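Local coordinates for putative uncharacterized protein (Streptococcus mutans, PDB 3L7T) that binds zinc and, as a member of the vicinal oxygen chelate (VOC) superfamily, may act as a lactoylglutathione lyase, though its function is not established, at residues K18-Y23 / Y43-K48; L27-I32 / L85-E90; F57-K60 / N65-A68; P70-I73 / R77-C80; E108-D113 / K117-F122. One frame throughout, in Å; residues are numbered along the deposited sequence.

Contact 1: residues K18-Y23 / Y43-K48; sequences KSYEFY and YKLDLK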
# COMPACT_ATOMS: atom_id res chain seq x y z
N LYS A 18 -0.57 3.42 -19.82
CA LYS A 18 -0.10 4.70 -19.35
C LYS A 18 0.64 4.49 -18.02
O LYS A 18 1.67 5.10 -17.77
CB LYS A 18 -1.27 5.67 -19.14
CG LYS A 18 -1.79 6.29 -20.43
CD LYS A 18 -2.75 7.44 -20.16
CE LYS A 18 -2.54 8.56 -21.16
NZ LYS A 18 -2.42 7.98 -22.52
N SER A 19 0.15 3.55 -17.21
CA SER A 19 0.79 3.29 -15.92
C SER A 19 2.04 2.45 -16.08
O SER A 19 2.99 2.60 -15.32
CB SER A 19 -0.20 2.63 -14.96
OG SER A 19 -1.24 3.55 -14.70
N TYR A 20 2.09 1.62 -17.11
CA TYR A 20 3.29 0.85 -17.41
C TYR A 20 4.38 1.84 -17.80
O TYR A 20 5.50 1.78 -17.32
CB TYR A 20 3.02 -0.11 -18.58
CG TYR A 20 4.23 -0.94 -18.95
CD1 TYR A 20 4.27 -2.29 -18.66
CD2 TYR A 20 5.30 -0.37 -19.62
CE1 TYR A 20 5.38 -3.08 -19.00
CE2 TYR A 20 6.44 -1.14 -19.94
CZ TYR A 20 6.46 -2.47 -19.62
OH TYR A 20 7.57 -3.22 -19.97
N GLU A 21 4.03 2.77 -18.68
CA GLU A 21 4.96 3.86 -19.02
C GLU A 21 5.49 4.61 -17.77
O GLU A 21 6.70 4.81 -17.61
CB GLU A 21 4.27 4.84 -19.99
CG GLU A 21 4.98 6.18 -20.20
CD GLU A 21 6.35 6.04 -20.88
OE1 GLU A 21 6.53 5.11 -21.70
OE2 GLU A 21 7.26 6.85 -20.57
N PHE A 22 4.58 4.99 -16.87
CA PHE A 22 4.96 5.74 -15.68
C PHE A 22 5.93 4.93 -14.80
O PHE A 22 7.03 5.38 -14.48
CB PHE A 22 3.70 6.14 -14.90
CG PHE A 22 3.98 6.88 -13.61
CD1 PHE A 22 4.19 8.26 -13.62
CD2 PHE A 22 3.98 6.22 -12.38
CE1 PHE A 22 4.36 8.97 -12.43
CE2 PHE A 22 4.15 6.93 -11.19
CZ PHE A 22 4.39 8.29 -11.22
N TYR A 23 5.49 3.76 -14.35
CA TYR A 23 6.29 2.95 -13.41
C TYR A 23 7.59 2.37 -14.00
O TYR A 23 8.61 2.27 -13.30
CB TYR A 23 5.40 1.83 -12.81
CG TYR A 23 4.38 2.37 -11.78
CD1 TYR A 23 4.80 2.71 -10.49
CD2 TYR A 23 3.04 2.57 -12.11
CE1 TYR A 23 3.93 3.25 -9.56
CE2 TYR A 23 2.14 3.13 -11.17
CZ TYR A 23 2.61 3.46 -9.89
OH TYR A 23 1.75 4.00 -8.95
N TYR A 43 -4.24 -7.59 -16.69
CA TYR A 43 -2.77 -7.55 -16.72
C TYR A 43 -2.25 -7.40 -15.32
O TYR A 43 -2.77 -6.57 -14.54
CB TYR A 43 -2.24 -6.39 -17.59
CG TYR A 43 -2.60 -6.58 -19.05
CD1 TYR A 43 -1.76 -7.29 -19.90
CD2 TYR A 43 -3.77 -6.05 -19.57
CE1 TYR A 43 -2.05 -7.47 -21.23
CE2 TYR A 43 -4.10 -6.26 -20.92
CZ TYR A 43 -3.24 -6.99 -21.72
OH TYR A 43 -3.54 -7.19 -23.05
N LYS A 44 -1.29 -8.26 -14.99
CA LYS A 44 -0.63 -8.18 -13.70
C LYS A 44 0.86 -8.01 -13.96
O LYS A 44 1.48 -8.80 -14.67
CB LYS A 44 -0.88 -9.47 -12.91
CG LYS A 44 -0.19 -9.48 -11.52
CD LYS A 44 -0.40 -10.81 -10.76
CE LYS A 44 0.21 -10.75 -9.37
NZ LYS A 44 1.68 -11.11 -9.34
N LEU A 45 1.36 -6.85 -13.56
CA LEU A 45 2.71 -6.43 -13.85
C LEU A 45 3.46 -6.43 -12.52
O LEU A 45 3.12 -5.65 -11.62
CB LEU A 45 2.69 -5.02 -14.43
CG LEU A 45 4.06 -4.36 -14.60
CD1 LEU A 45 5.03 -5.09 -15.55
CD2 LEU A 45 3.87 -2.93 -15.04
N ASP A 46 4.49 -7.27 -12.42
CA ASP A 46 5.24 -7.40 -11.16
C ASP A 46 6.58 -6.70 -11.26
O ASP A 46 7.41 -7.03 -12.13
CB ASP A 46 5.46 -8.88 -10.84
CG ASP A 46 4.14 -9.65 -10.68
OD1 ASP A 46 3.13 -9.07 -10.19
OD2 ASP A 46 4.12 -10.86 -11.01
N LEU A 47 6.79 -5.71 -10.38
CA LEU A 47 7.99 -4.85 -10.44
C LEU A 47 8.89 -5.06 -9.24
O LEU A 47 8.42 -5.25 -8.13
CB LEU A 47 7.55 -3.39 -10.47
CG LEU A 47 6.62 -3.03 -11.63
CD1 LEU A 47 6.44 -1.51 -11.73
CD2 LEU A 47 7.17 -3.55 -13.00
N LYS A 48 10.20 -4.94 -9.44
CA LYS A 48 11.10 -5.07 -8.32
C LYS A 48 11.37 -3.75 -7.62
O LYS A 48 11.80 -2.78 -8.27
CB LYS A 48 12.42 -5.68 -8.77
CG LYS A 48 13.37 -5.93 -7.62
CD LYS A 48 14.50 -6.90 -8.03
CE LYS A 48 15.25 -7.39 -6.78
NZ LYS A 48 16.03 -6.24 -6.23

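Contact 2: residues L27-I32 / L85-E90; sequences LGFEVI and LAFYVE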
# COMPACT_ATOMS: atom_id res chain seq x y z
N LEU A 27 9.83 5.92 -13.81
CA LEU A 27 10.37 5.70 -12.48
C LEU A 27 11.48 4.67 -12.51
O LEU A 27 12.32 4.63 -11.61
CB LEU A 27 9.29 5.31 -11.48
CG LEU A 27 8.15 6.31 -11.26
CD1 LEU A 27 7.33 5.93 -10.03
CD2 LEU A 27 8.67 7.74 -11.19
N GLY A 28 11.57 3.94 -13.61
CA GLY A 28 12.68 2.99 -13.83
C GLY A 28 12.64 1.68 -13.05
O GLY A 28 13.67 1.00 -12.92
N PHE A 29 11.47 1.28 -12.55
CA PHE A 29 11.38 -0.04 -11.90
C PHE A 29 11.67 -1.21 -12.86
O PHE A 29 11.14 -1.27 -13.96
CB PHE A 29 10.00 -0.22 -11.28
CG PHE A 29 9.79 0.59 -10.04
CD1 PHE A 29 10.48 0.33 -8.88
CD2 PHE A 29 8.87 1.63 -10.03
CE1 PHE A 29 10.33 1.12 -7.77
CE2 PHE A 29 8.73 2.45 -8.92
CZ PHE A 29 9.43 2.16 -7.78
N GLU A 30 12.47 -2.17 -12.41
CA GLU A 30 12.69 -3.40 -13.18
C GLU A 30 11.43 -4.27 -13.25
O GLU A 30 10.84 -4.59 -12.23
CB GLU A 30 13.83 -4.18 -12.49
CG GLU A 30 14.36 -5.39 -13.23
CD GLU A 30 15.17 -6.32 -12.32
OE1 GLU A 30 15.84 -5.83 -11.39
OE2 GLU A 30 15.09 -7.55 -12.52
N VAL A 31 11.08 -4.76 -14.45
CA VAL A 31 10.01 -5.73 -14.60
C VAL A 31 10.47 -7.13 -14.24
O VAL A 31 11.45 -7.65 -14.80
CB VAL A 31 9.48 -5.73 -16.06
CG1 VAL A 31 8.44 -6.80 -16.23
CG2 VAL A 31 8.91 -4.35 -16.42
N ILE A 32 9.79 -7.75 -13.28
CA ILE A 32 10.05 -9.14 -12.95
C ILE A 32 9.27 -10.07 -13.86
O ILE A 32 9.85 -11.00 -14.42
CB ILE A 32 9.72 -9.46 -11.49
CG1 ILE A 32 10.51 -8.55 -10.53
CG2 ILE A 32 9.99 -10.94 -11.19
CD1 ILE A 32 9.94 -8.49 -9.11
N LEU A 85 2.47 5.31 -0.55
CA LEU A 85 3.65 4.48 -0.55
C LEU A 85 4.82 5.42 -0.68
O LEU A 85 4.81 6.35 -1.49
CB LEU A 85 3.58 3.52 -1.75
CG LEU A 85 4.74 2.62 -2.12
CD1 LEU A 85 5.03 1.71 -0.97
CD2 LEU A 85 4.34 1.78 -3.35
N ALA A 86 5.85 5.19 0.14
CA ALA A 86 7.01 6.06 0.13
C ALA A 86 8.23 5.25 -0.21
O ALA A 86 8.33 4.10 0.20
CB ALA A 86 7.19 6.69 1.53
N PHE A 87 9.16 5.87 -0.94
CA PHE A 87 10.39 5.20 -1.34
C PHE A 87 11.57 5.91 -0.71
O PHE A 87 11.63 7.15 -0.69
CB PHE A 87 10.55 5.29 -2.87
CG PHE A 87 9.44 4.65 -3.62
CD1 PHE A 87 9.35 3.25 -3.68
CD2 PHE A 87 8.45 5.43 -4.22
CE1 PHE A 87 8.29 2.63 -4.34
CE2 PHE A 87 7.37 4.82 -4.89
CZ PHE A 87 7.30 3.42 -4.95
N TYR A 88 12.56 5.13 -0.29
CA TYR A 88 13.85 5.67 0.11
C TYR A 88 14.69 6.14 -1.10
O TYR A 88 14.76 5.45 -2.13
CB TYR A 88 14.61 4.63 0.95
CG TYR A 88 15.96 5.11 1.42
CD1 TYR A 88 16.09 5.95 2.52
CD2 TYR A 88 17.11 4.75 0.73
CE1 TYR A 88 17.35 6.42 2.91
CE2 TYR A 88 18.36 5.20 1.12
CZ TYR A 88 18.48 6.02 2.22
OH TYR A 88 19.73 6.44 2.60
N VAL A 89 15.15 7.38 -1.02
CA VAL A 89 16.17 7.90 -1.96
C VAL A 89 17.33 8.57 -1.20
O VAL A 89 17.14 9.08 -0.09
CB VAL A 89 15.57 8.89 -2.98
CG1 VAL A 89 14.52 8.20 -3.85
CG2 VAL A 89 14.98 10.10 -2.28
N GLU A 90 18.53 8.53 -1.76
CA GLU A 90 19.67 9.18 -1.09
C GLU A 90 19.50 10.70 -1.04
O GLU A 90 19.86 11.34 -0.06
CB GLU A 90 21.00 8.83 -1.78
CG GLU A 90 21.04 7.47 -2.42
CD GLU A 90 22.37 6.76 -2.21
OE1 GLU A 90 22.62 5.76 -2.92
OE2 GLU A 90 23.15 7.20 -1.32

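Contact 3: residues F57-K60 / N65-A68; sequences FGNK and NYCA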
# COMPACT_ATOMS: atom_id res chain seq x y z
N PHE A 57 -1.98 -3.93 -11.18
CA PHE A 57 -3.10 -4.59 -11.85
C PHE A 57 -3.85 -3.57 -12.66
O PHE A 57 -4.24 -2.54 -12.14
CB PHE A 57 -4.08 -5.18 -10.84
CG PHE A 57 -3.56 -6.40 -10.13
CD1 PHE A 57 -3.84 -7.67 -10.61
CD2 PHE A 57 -2.89 -6.27 -8.92
CE1 PHE A 57 -3.44 -8.82 -9.91
CE2 PHE A 57 -2.51 -7.40 -8.19
CZ PHE A 57 -2.77 -8.68 -8.71
N GLY A 58 -4.16 -3.88 -13.91
CA GLY A 58 -5.00 -2.95 -14.65
C GLY A 58 -5.34 -3.61 -15.96
O GLY A 58 -4.97 -4.76 -16.20
N ASN A 59 -6.04 -2.87 -16.78
CA ASN A 59 -6.42 -3.38 -18.08
C ASN A 59 -6.18 -2.30 -19.12
O ASN A 59 -6.08 -1.12 -18.80
CB ASN A 59 -7.88 -3.82 -18.06
CG ASN A 59 -8.25 -4.69 -19.26
OD1 ASN A 59 -7.38 -5.09 -20.01
ND2 ASN A 59 -9.54 -4.99 -19.43
N LYS A 60 -5.99 -2.71 -20.38
CA LYS A 60 -5.62 -1.79 -21.44
C LYS A 60 -6.92 -1.26 -22.02
O LYS A 60 -7.89 -2.00 -22.04
CB LYS A 60 -4.86 -2.56 -22.52
CG LYS A 60 -3.45 -2.87 -22.17
CD LYS A 60 -2.79 -3.77 -23.18
CE LYS A 60 -1.38 -4.09 -22.72
NZ LYS A 60 -0.61 -4.90 -23.70
N ASN A 65 -12.86 -6.16 -23.22
CA ASN A 65 -13.69 -6.15 -22.01
C ASN A 65 -13.26 -5.09 -20.97
O ASN A 65 -13.43 -5.28 -19.77
CB ASN A 65 -13.73 -7.54 -21.36
CG ASN A 65 -14.41 -8.58 -22.26
OD1 ASN A 65 -13.83 -9.63 -22.55
ND2 ASN A 65 -15.60 -8.25 -22.74
N TYR A 66 -12.74 -3.97 -21.45
CA TYR A 66 -12.33 -2.87 -20.59
C TYR A 66 -13.47 -2.26 -19.77
O TYR A 66 -14.52 -1.90 -20.30
CB TYR A 66 -11.67 -1.79 -21.41
CG TYR A 66 -11.15 -0.68 -20.54
CD1 TYR A 66 -9.95 -0.81 -19.84
CD2 TYR A 66 -11.92 0.45 -20.31
CE1 TYR A 66 -9.49 0.20 -19.04
CE2 TYR A 66 -11.48 1.45 -19.48
CZ TYR A 66 -10.27 1.32 -18.83
OH TYR A 66 -9.85 2.33 -18.00
N CYS A 67 -13.27 -2.18 -18.45
CA CYS A 67 -14.20 -1.47 -17.57
C CYS A 67 -13.33 -0.64 -16.63
O CYS A 67 -12.53 -1.20 -15.90
CB CYS A 67 -14.98 -2.45 -16.69
SG CYS A 67 -16.20 -3.44 -17.52
N ALA A 68 -13.40 0.68 -16.74
CA ALA A 68 -12.56 1.54 -15.92
C ALA A 68 -12.86 1.33 -14.44
O ALA A 68 -14.03 1.35 -14.04
CB ALA A 68 -12.76 3.00 -16.32
O HOH W 1 -11.08 -3.71 -17.29

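Contact 4: residues P70-I73 / R77-C80; sequences PERI and REAC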
# COMPACT_ATOMS: atom_id res chain seq x y z
N PRO A 70 -13.21 2.52 -10.44
CA PRO A 70 -13.52 3.83 -9.87
C PRO A 70 -12.27 4.65 -9.58
O PRO A 70 -11.17 4.08 -9.45
CB PRO A 70 -14.27 3.52 -8.58
CG PRO A 70 -14.59 2.06 -8.62
CD PRO A 70 -13.68 1.41 -9.60
N GLU A 71 -12.43 5.96 -9.53
CA GLU A 71 -11.34 6.85 -9.16
C GLU A 71 -11.04 6.70 -7.66
O GLU A 71 -11.91 6.34 -6.86
CB GLU A 71 -11.67 8.31 -9.49
CG GLU A 71 -11.59 8.58 -10.98
CD GLU A 71 -11.93 10.02 -11.38
OE1 GLU A 71 -12.48 10.80 -10.56
OE2 GLU A 71 -11.63 10.37 -12.54
N ARG A 72 -9.77 6.86 -7.34
CA ARG A 72 -9.34 6.93 -5.96
C ARG A 72 -10.06 8.08 -5.30
O ARG A 72 -10.16 9.17 -5.87
CB ARG A 72 -7.84 7.22 -5.91
CG ARG A 72 -7.28 7.11 -4.48
CD ARG A 72 -5.76 7.25 -4.49
NE ARG A 72 -5.20 7.24 -3.13
CZ ARG A 72 -5.18 8.30 -2.33
NH1 ARG A 72 -5.63 9.48 -2.76
NH2 ARG A 72 -4.61 8.20 -1.13
N ILE A 73 -10.52 7.87 -4.09
CA ILE A 73 -11.13 8.94 -3.31
C ILE A 73 -10.02 9.72 -2.62
O ILE A 73 -9.26 9.14 -1.83
CB ILE A 73 -12.09 8.35 -2.27
CG1 ILE A 73 -13.26 7.67 -2.97
CG2 ILE A 73 -12.51 9.42 -1.21
CD1 ILE A 73 -14.09 6.78 -2.07
N ARG A 77 -12.16 13.38 2.35
CA ARG A 77 -11.49 12.42 3.24
C ARG A 77 -11.10 11.20 2.38
O ARG A 77 -11.95 10.64 1.67
CB ARG A 77 -12.47 11.99 4.35
CG ARG A 77 -12.13 12.32 5.82
CD ARG A 77 -10.88 13.17 6.01
NE ARG A 77 -10.48 13.28 7.42
CZ ARG A 77 -9.34 13.84 7.85
NH1 ARG A 77 -9.07 13.90 9.14
NH2 ARG A 77 -8.48 14.36 6.98
N GLU A 78 -9.85 10.75 2.47
CA GLU A 78 -9.46 9.50 1.83
C GLU A 78 -10.20 8.35 2.49
O GLU A 78 -10.55 8.44 3.68
CB GLU A 78 -7.94 9.31 1.95
CG GLU A 78 -7.10 10.24 1.06
CD GLU A 78 -5.67 10.39 1.57
OE1 GLU A 78 -5.49 10.75 2.74
OE2 GLU A 78 -4.73 10.08 0.82
N ALA A 79 -10.42 7.26 1.75
CA ALA A 79 -11.12 6.10 2.27
C ALA A 79 -10.21 5.30 3.20
O ALA A 79 -9.00 5.47 3.17
CB ALA A 79 -11.60 5.18 1.12
N CYS A 80 -10.82 4.43 4.00
CA CYS A 80 -10.11 3.38 4.69
C CYS A 80 -9.29 2.57 3.70
O CYS A 80 -9.74 2.31 2.57
CB CYS A 80 -11.09 2.46 5.42
SG CYS A 80 -11.92 3.27 6.85
O HOH W 2 -8.93 6.79 -0.73

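Contact 5: residues E108-D113 / K117-F122; sequences EVRYDD and KKMAFF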
# COMPACT_ATOMS: atom_id res chain seq x y z
N GLU A 108 6.64 20.73 -3.19
CA GLU A 108 7.83 21.27 -2.55
C GLU A 108 8.42 20.25 -1.60
O GLU A 108 7.70 19.58 -0.87
CB GLU A 108 7.49 22.49 -1.69
CG GLU A 108 7.43 23.79 -2.40
CD GLU A 108 7.14 24.92 -1.42
OE1 GLU A 108 7.99 25.19 -0.54
OE2 GLU A 108 6.01 25.45 -1.47
N VAL A 109 9.73 20.32 -1.45
CA VAL A 109 10.41 19.55 -0.43
C VAL A 109 9.99 20.01 0.96
O VAL A 109 10.13 21.19 1.31
CB VAL A 109 11.93 19.68 -0.59
CG1 VAL A 109 12.64 19.04 0.58
CG2 VAL A 109 12.37 19.05 -1.91
N ARG A 110 9.51 19.07 1.77
CA ARG A 110 9.26 19.33 3.17
C ARG A 110 10.05 18.39 4.05
O ARG A 110 10.82 17.57 3.56
CB ARG A 110 7.78 19.25 3.49
CG ARG A 110 7.05 18.11 2.84
CD ARG A 110 5.60 18.51 2.54
NE ARG A 110 5.11 19.51 3.48
CZ ARG A 110 4.36 19.24 4.55
NH1 ARG A 110 4.02 17.98 4.80
NH2 ARG A 110 3.95 20.21 5.35
N TYR A 111 9.96 18.58 5.35
CA TYR A 111 10.76 17.83 6.28
C TYR A 111 9.87 16.92 7.12
O TYR A 111 8.81 17.28 7.49
CB TYR A 111 11.61 18.76 7.15
CG TYR A 111 12.52 19.64 6.37
CD1 TYR A 111 13.84 19.31 6.20
CD2 TYR A 111 12.06 20.77 5.76
CE1 TYR A 111 14.66 20.09 5.48
CE2 TYR A 111 12.87 21.54 5.03
CZ TYR A 111 14.18 21.20 4.88
OH TYR A 111 14.99 22.01 4.15
N ASP A 112 10.32 15.71 7.38
CA ASP A 112 9.54 14.74 8.14
C ASP A 112 9.30 15.31 9.52
O ASP A 112 10.18 15.89 10.10
CB ASP A 112 10.26 13.40 8.23
CG ASP A 112 9.44 12.34 8.86
OD1 ASP A 112 9.02 12.50 9.98
OD2 ASP A 112 9.20 11.32 8.24
N ASP A 113 8.11 15.14 10.03
CA ASP A 113 7.77 15.77 11.25
C ASP A 113 8.40 15.16 12.47
O ASP A 113 8.57 15.81 13.47
CB ASP A 113 6.28 15.77 11.40
CG ASP A 113 5.69 17.08 11.04
OD1 ASP A 113 6.40 18.10 10.99
OD2 ASP A 113 4.49 17.09 10.84
N LYS A 117 13.99 14.67 8.30
CA LYS A 117 14.54 14.22 7.01
C LYS A 117 13.70 14.71 5.85
O LYS A 117 12.48 14.68 5.93
CB LYS A 117 14.63 12.69 6.97
CG LYS A 117 15.58 12.06 8.00
CD LYS A 117 17.04 12.12 7.54
CE LYS A 117 17.64 10.73 7.42
NZ LYS A 117 17.75 10.06 8.74
N LYS A 118 14.36 15.15 4.77
CA LYS A 118 13.66 15.67 3.61
C LYS A 118 12.73 14.63 2.95
O LYS A 118 13.04 13.44 2.91
CB LYS A 118 14.65 16.21 2.58
CG LYS A 118 15.37 17.46 3.02
CD LYS A 118 16.80 17.45 2.49
CE LYS A 118 17.01 18.53 1.44
NZ LYS A 118 16.76 19.90 1.99
N MET A 119 11.64 15.10 2.37
CA MET A 119 10.72 14.20 1.67
C MET A 119 9.93 15.05 0.71
O MET A 119 9.89 16.27 0.87
CB MET A 119 9.77 13.54 2.66
CG MET A 119 9.08 14.54 3.54
SD MET A 119 8.09 13.78 4.82
CE MET A 119 6.78 15.00 4.97
N ALA A 120 9.28 14.42 -0.28
CA ALA A 120 8.47 15.17 -1.23
C ALA A 120 7.45 14.22 -1.84
O ALA A 120 7.77 13.07 -2.09
CB ALA A 120 9.35 15.77 -2.31
N PHE A 121 6.21 14.68 -1.98
CA PHE A 121 5.17 13.93 -2.70
C PHE A 121 5.09 14.20 -4.19
O PHE A 121 5.21 15.34 -4.66
CB PHE A 121 3.79 14.18 -2.09
CG PHE A 121 3.54 13.46 -0.79
CD1 PHE A 121 3.06 12.15 -0.79
CD2 PHE A 121 3.76 14.10 0.41
CE1 PHE A 121 2.81 11.49 0.41
CE2 PHE A 121 3.52 13.46 1.61
CZ PHE A 121 3.06 12.15 1.62
N PHE A 122 4.81 13.13 -4.92
CA PHE A 122 4.41 13.22 -6.33
C PHE A 122 3.25 12.24 -6.50
O PHE A 122 2.81 11.64 -5.52
CB PHE A 122 5.60 12.92 -7.26
CG PHE A 122 6.17 11.53 -7.11
CD1 PHE A 122 6.03 10.61 -8.14
CD2 PHE A 122 6.99 11.20 -6.02
CE1 PHE A 122 6.66 9.39 -8.08
CE2 PHE A 122 7.60 9.98 -5.93
CZ PHE A 122 7.43 9.05 -6.96
O HOH W 3 6.01 17.40 -0.79

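Contact 1: residues K18-Y23 / Y43-K48
Leucine methyls of strand 42-49 meet two tyrosines of helix 16-26 obliquely: Leu45 CD2 at the Tyr20 ring, Leu47 CD1 at the base of the Tyr23 ring. One face of the Tyr23 ring is occupied by its helical neighbour, with Phe22 CD2 over the ring centre 3.6 Å from the plane, and Tyr23 CD2 in turn sits at the in-plane edge of the Phe22 ring. Across the contact, Tyr20 CD1 lies 3.7 Å from Leu45 CD2 and Tyr20 CE1 4.0 Å from Leu45 CD1, so the fork of the leucine holds one side of the ring while the two side chains cross at about a right angle. Tyr20 gets there with CG anti to its backbone N (chi1 180°). For Tyr23 the closest touch is made by the root, CB, at 3.7 Å from Leu47 CD1; its ring leads on to a hydroxyl hydrogen-bonded to Asp124. Val24 of the same helix also packs on Leu45 and Leu47. On the other side of the strand Lys44 NZ bridges Asp46 OD1 (2.6 Å) and Glu55, a zinc ligand. A helix packed on a four-stranded sheet is the core of the βαβββ module of the VOC fold.

Contact 2: residues L27-I32 / L85-E90
Phe29 leads into strand 30-37 right after Gly28, the first residue to leave helical geometry after helix 16-26 (phi 75°), while Phe87 stands in extended strand 81-88. The two belong to different βαβββ modules of the VOC fold, and their side chains meet in the protein interior, approaching from opposite directions. Each phenylalanine has CG beside its own backbone N and anti to its carbonyl carbon, which sends the ring out to meet the other. The rings are neither stacked nor T-shaped: their centroids are 5.5 Å apart and their planes are inclined at 49°. The contact is apolar, and its touching surface is limited to the far ends of the two rings. Phe29 also packs on Leu47 and Cys49 of strand 42-49 and on Leu54 of strand 52-58. Phe87 is held by its backbone, which hydrogen-bonds to Glu131 within its own sheet. Residues Leu85 to Tyr88 also pair antiparallel with a strand of the second subunit, where Ala86 packs on His8 of that chain, so this aromatic contact backs a strand that carries the sheet over the interface. At the meeting point Phe29 CZ lies 3.7 Å from Phe87 CE1 and 3.8 Å from Phe87 CZ.

Contact 3: residues F57-K60 / N65-A68
Tyr66 brings the CD1-CE1 side of its ring up to the carbonyls of Asn59 and Lys60, where strand 52-58 of the first βαβββ module runs out into the long connection to strand 81-88 of the second. This is the tight part. Tyr66 CD1 comes within 3.2 Å of Lys60 O, which approaches obliquely, whereas Asn59 O lies at the ring edge, near its plane, 3.7 Å from Tyr66 CE1. Tyr66 CG stands anti to the backbone N (chi1 -176°), and this carries the ring along the carbonyls to a hydroxyl that hydrogen-bonds to Ser14 O. Asn59 CB adds a looser touch, 4.1 Å from Tyr66 CD1.

Beyond the ring the contact loosens, and water takes over. Asn59 ND2 gives a hydrogen bond to one water at 2.9 Å, and the backbone N of Cys67 gives another to the same water at 2.9 Å; Asn59 ND2 also bonds to Asp63, in the connection between the two segments. Cys67 itself is exposed and turns its CB away from 57-60. It has been seen in a disulfide between chains, and it packs on Arg77 of the second subunit. The amide of Asn59 is steadied at its other end, where OD1 takes the N-H of Lys60 at 2.8 Å, a bent bond (134° at the hydrogen) with the donor well above the carbonyl plane.

Contact 4: residues P70-I73 / R77-C80
The side chains of Arg72 and Glu78 cross at a slant, the arginine extended from CG to NE and the glutamate extended beyond CG. Arg72 NH2 gives a nearly straight hydrogen bond to Glu78 OE2 (2.7 Å, 166° at the hydrogen), as part of a salt bridge. The oxygen sits at the edge of the guanidinium, in its plane, but the guanidinium meets the carboxylate from its anti side and somewhat out of its plane. With the two planes 68° apart, this is a single-point grip rather than a paired one. Both groups have second partners: Glu78 OE1 bridges to Arg83 NE, and Arg72 NH2 also hydrogen-bonds to Arg83 O. The salt bridge belongs to the long link between the two βαβββ modules of the VOC fold, just ahead of strand 81-88, and the Arg72 side chain comes to about 5 Å from that of His84, a zinc-binding residue of this protein that holds no zinc in this chain. Ile73 faces the second segment differently. Its CG2, anti to the backbone N, presses on Arg77 O at 3.2 Å, while its other branch points CD1 at Ala79 CB, 4.4 Å away. The backbones between them are joined through water, which donates to Ile73 O (2.6 Å) and accepts from Ala79 N (2.9 Å). The second subunit packs close by, with its Cys80 against Arg72 and its Pro69 against Cys80.

Contact 5: residues E108-D113 / K117-F122
Met119 and Arg110 face each other as an antiparallel hydrogen-bonded pair, with both side chains on the same face of the sheet. From Met119 CB, CG turns into the position between backbone N and carbonyl carbon (chi1 52°), which brings it 3.5 Å from Arg110 O. The next atom, SD, lies 3.7 Å from Asp112 CA. At the tip, CE rests 3.8 Å from Arg110 CG and 4.0 Å from Tyr111 O, approaching the guanidinium obliquely, so the thioether runs across the neighbouring strand instead of along its own. Glu131 and His133 of strand 129-133 also pack against Met119. The backbones are laced together by Arg110 N to Met119 O (3.0 Å) and the return bond from Met119 N to Arg110 O (2.9 Å). Asp112 N to Lys117 O (2.8 Å) adds a third. On the opposite face Tyr111 and Lys118 lie side by side, with Lys118 CG 3.7 Å from Tyr111 CE1. Asp112 OD1 accepts from Tyr114 N, an Asx turn, and OD2 bonds to His133. A water bridges Glu108 O and Phe121 N. This is a β hairpin at the outer edge of the second sheet, made of the second and third strands of a βαβββ module.

Contacts 1 and 2 are buried and apolar: one sets helix 16-26 on its own sheet, the other joins that module to strand 81-88, and they meet through the backbone pairing of strands 30-37 and 42-49. Contact 3 is partly buried and adjoins contact 1, since strands 42-49 and 52-58 are neighbours. It leads into contact 4, at the surface, where a salt bridge and a bridging water join a small apolar touch. Contact 5, also at the surface, relies on strand hydrogen bonds in the second sheet; Phe122 reaches back to Phe22 of contact 1 and Leu27 of contact 2. The second subunit reaches contacts 1 to 4, most broadly 2 and 4, but not 5.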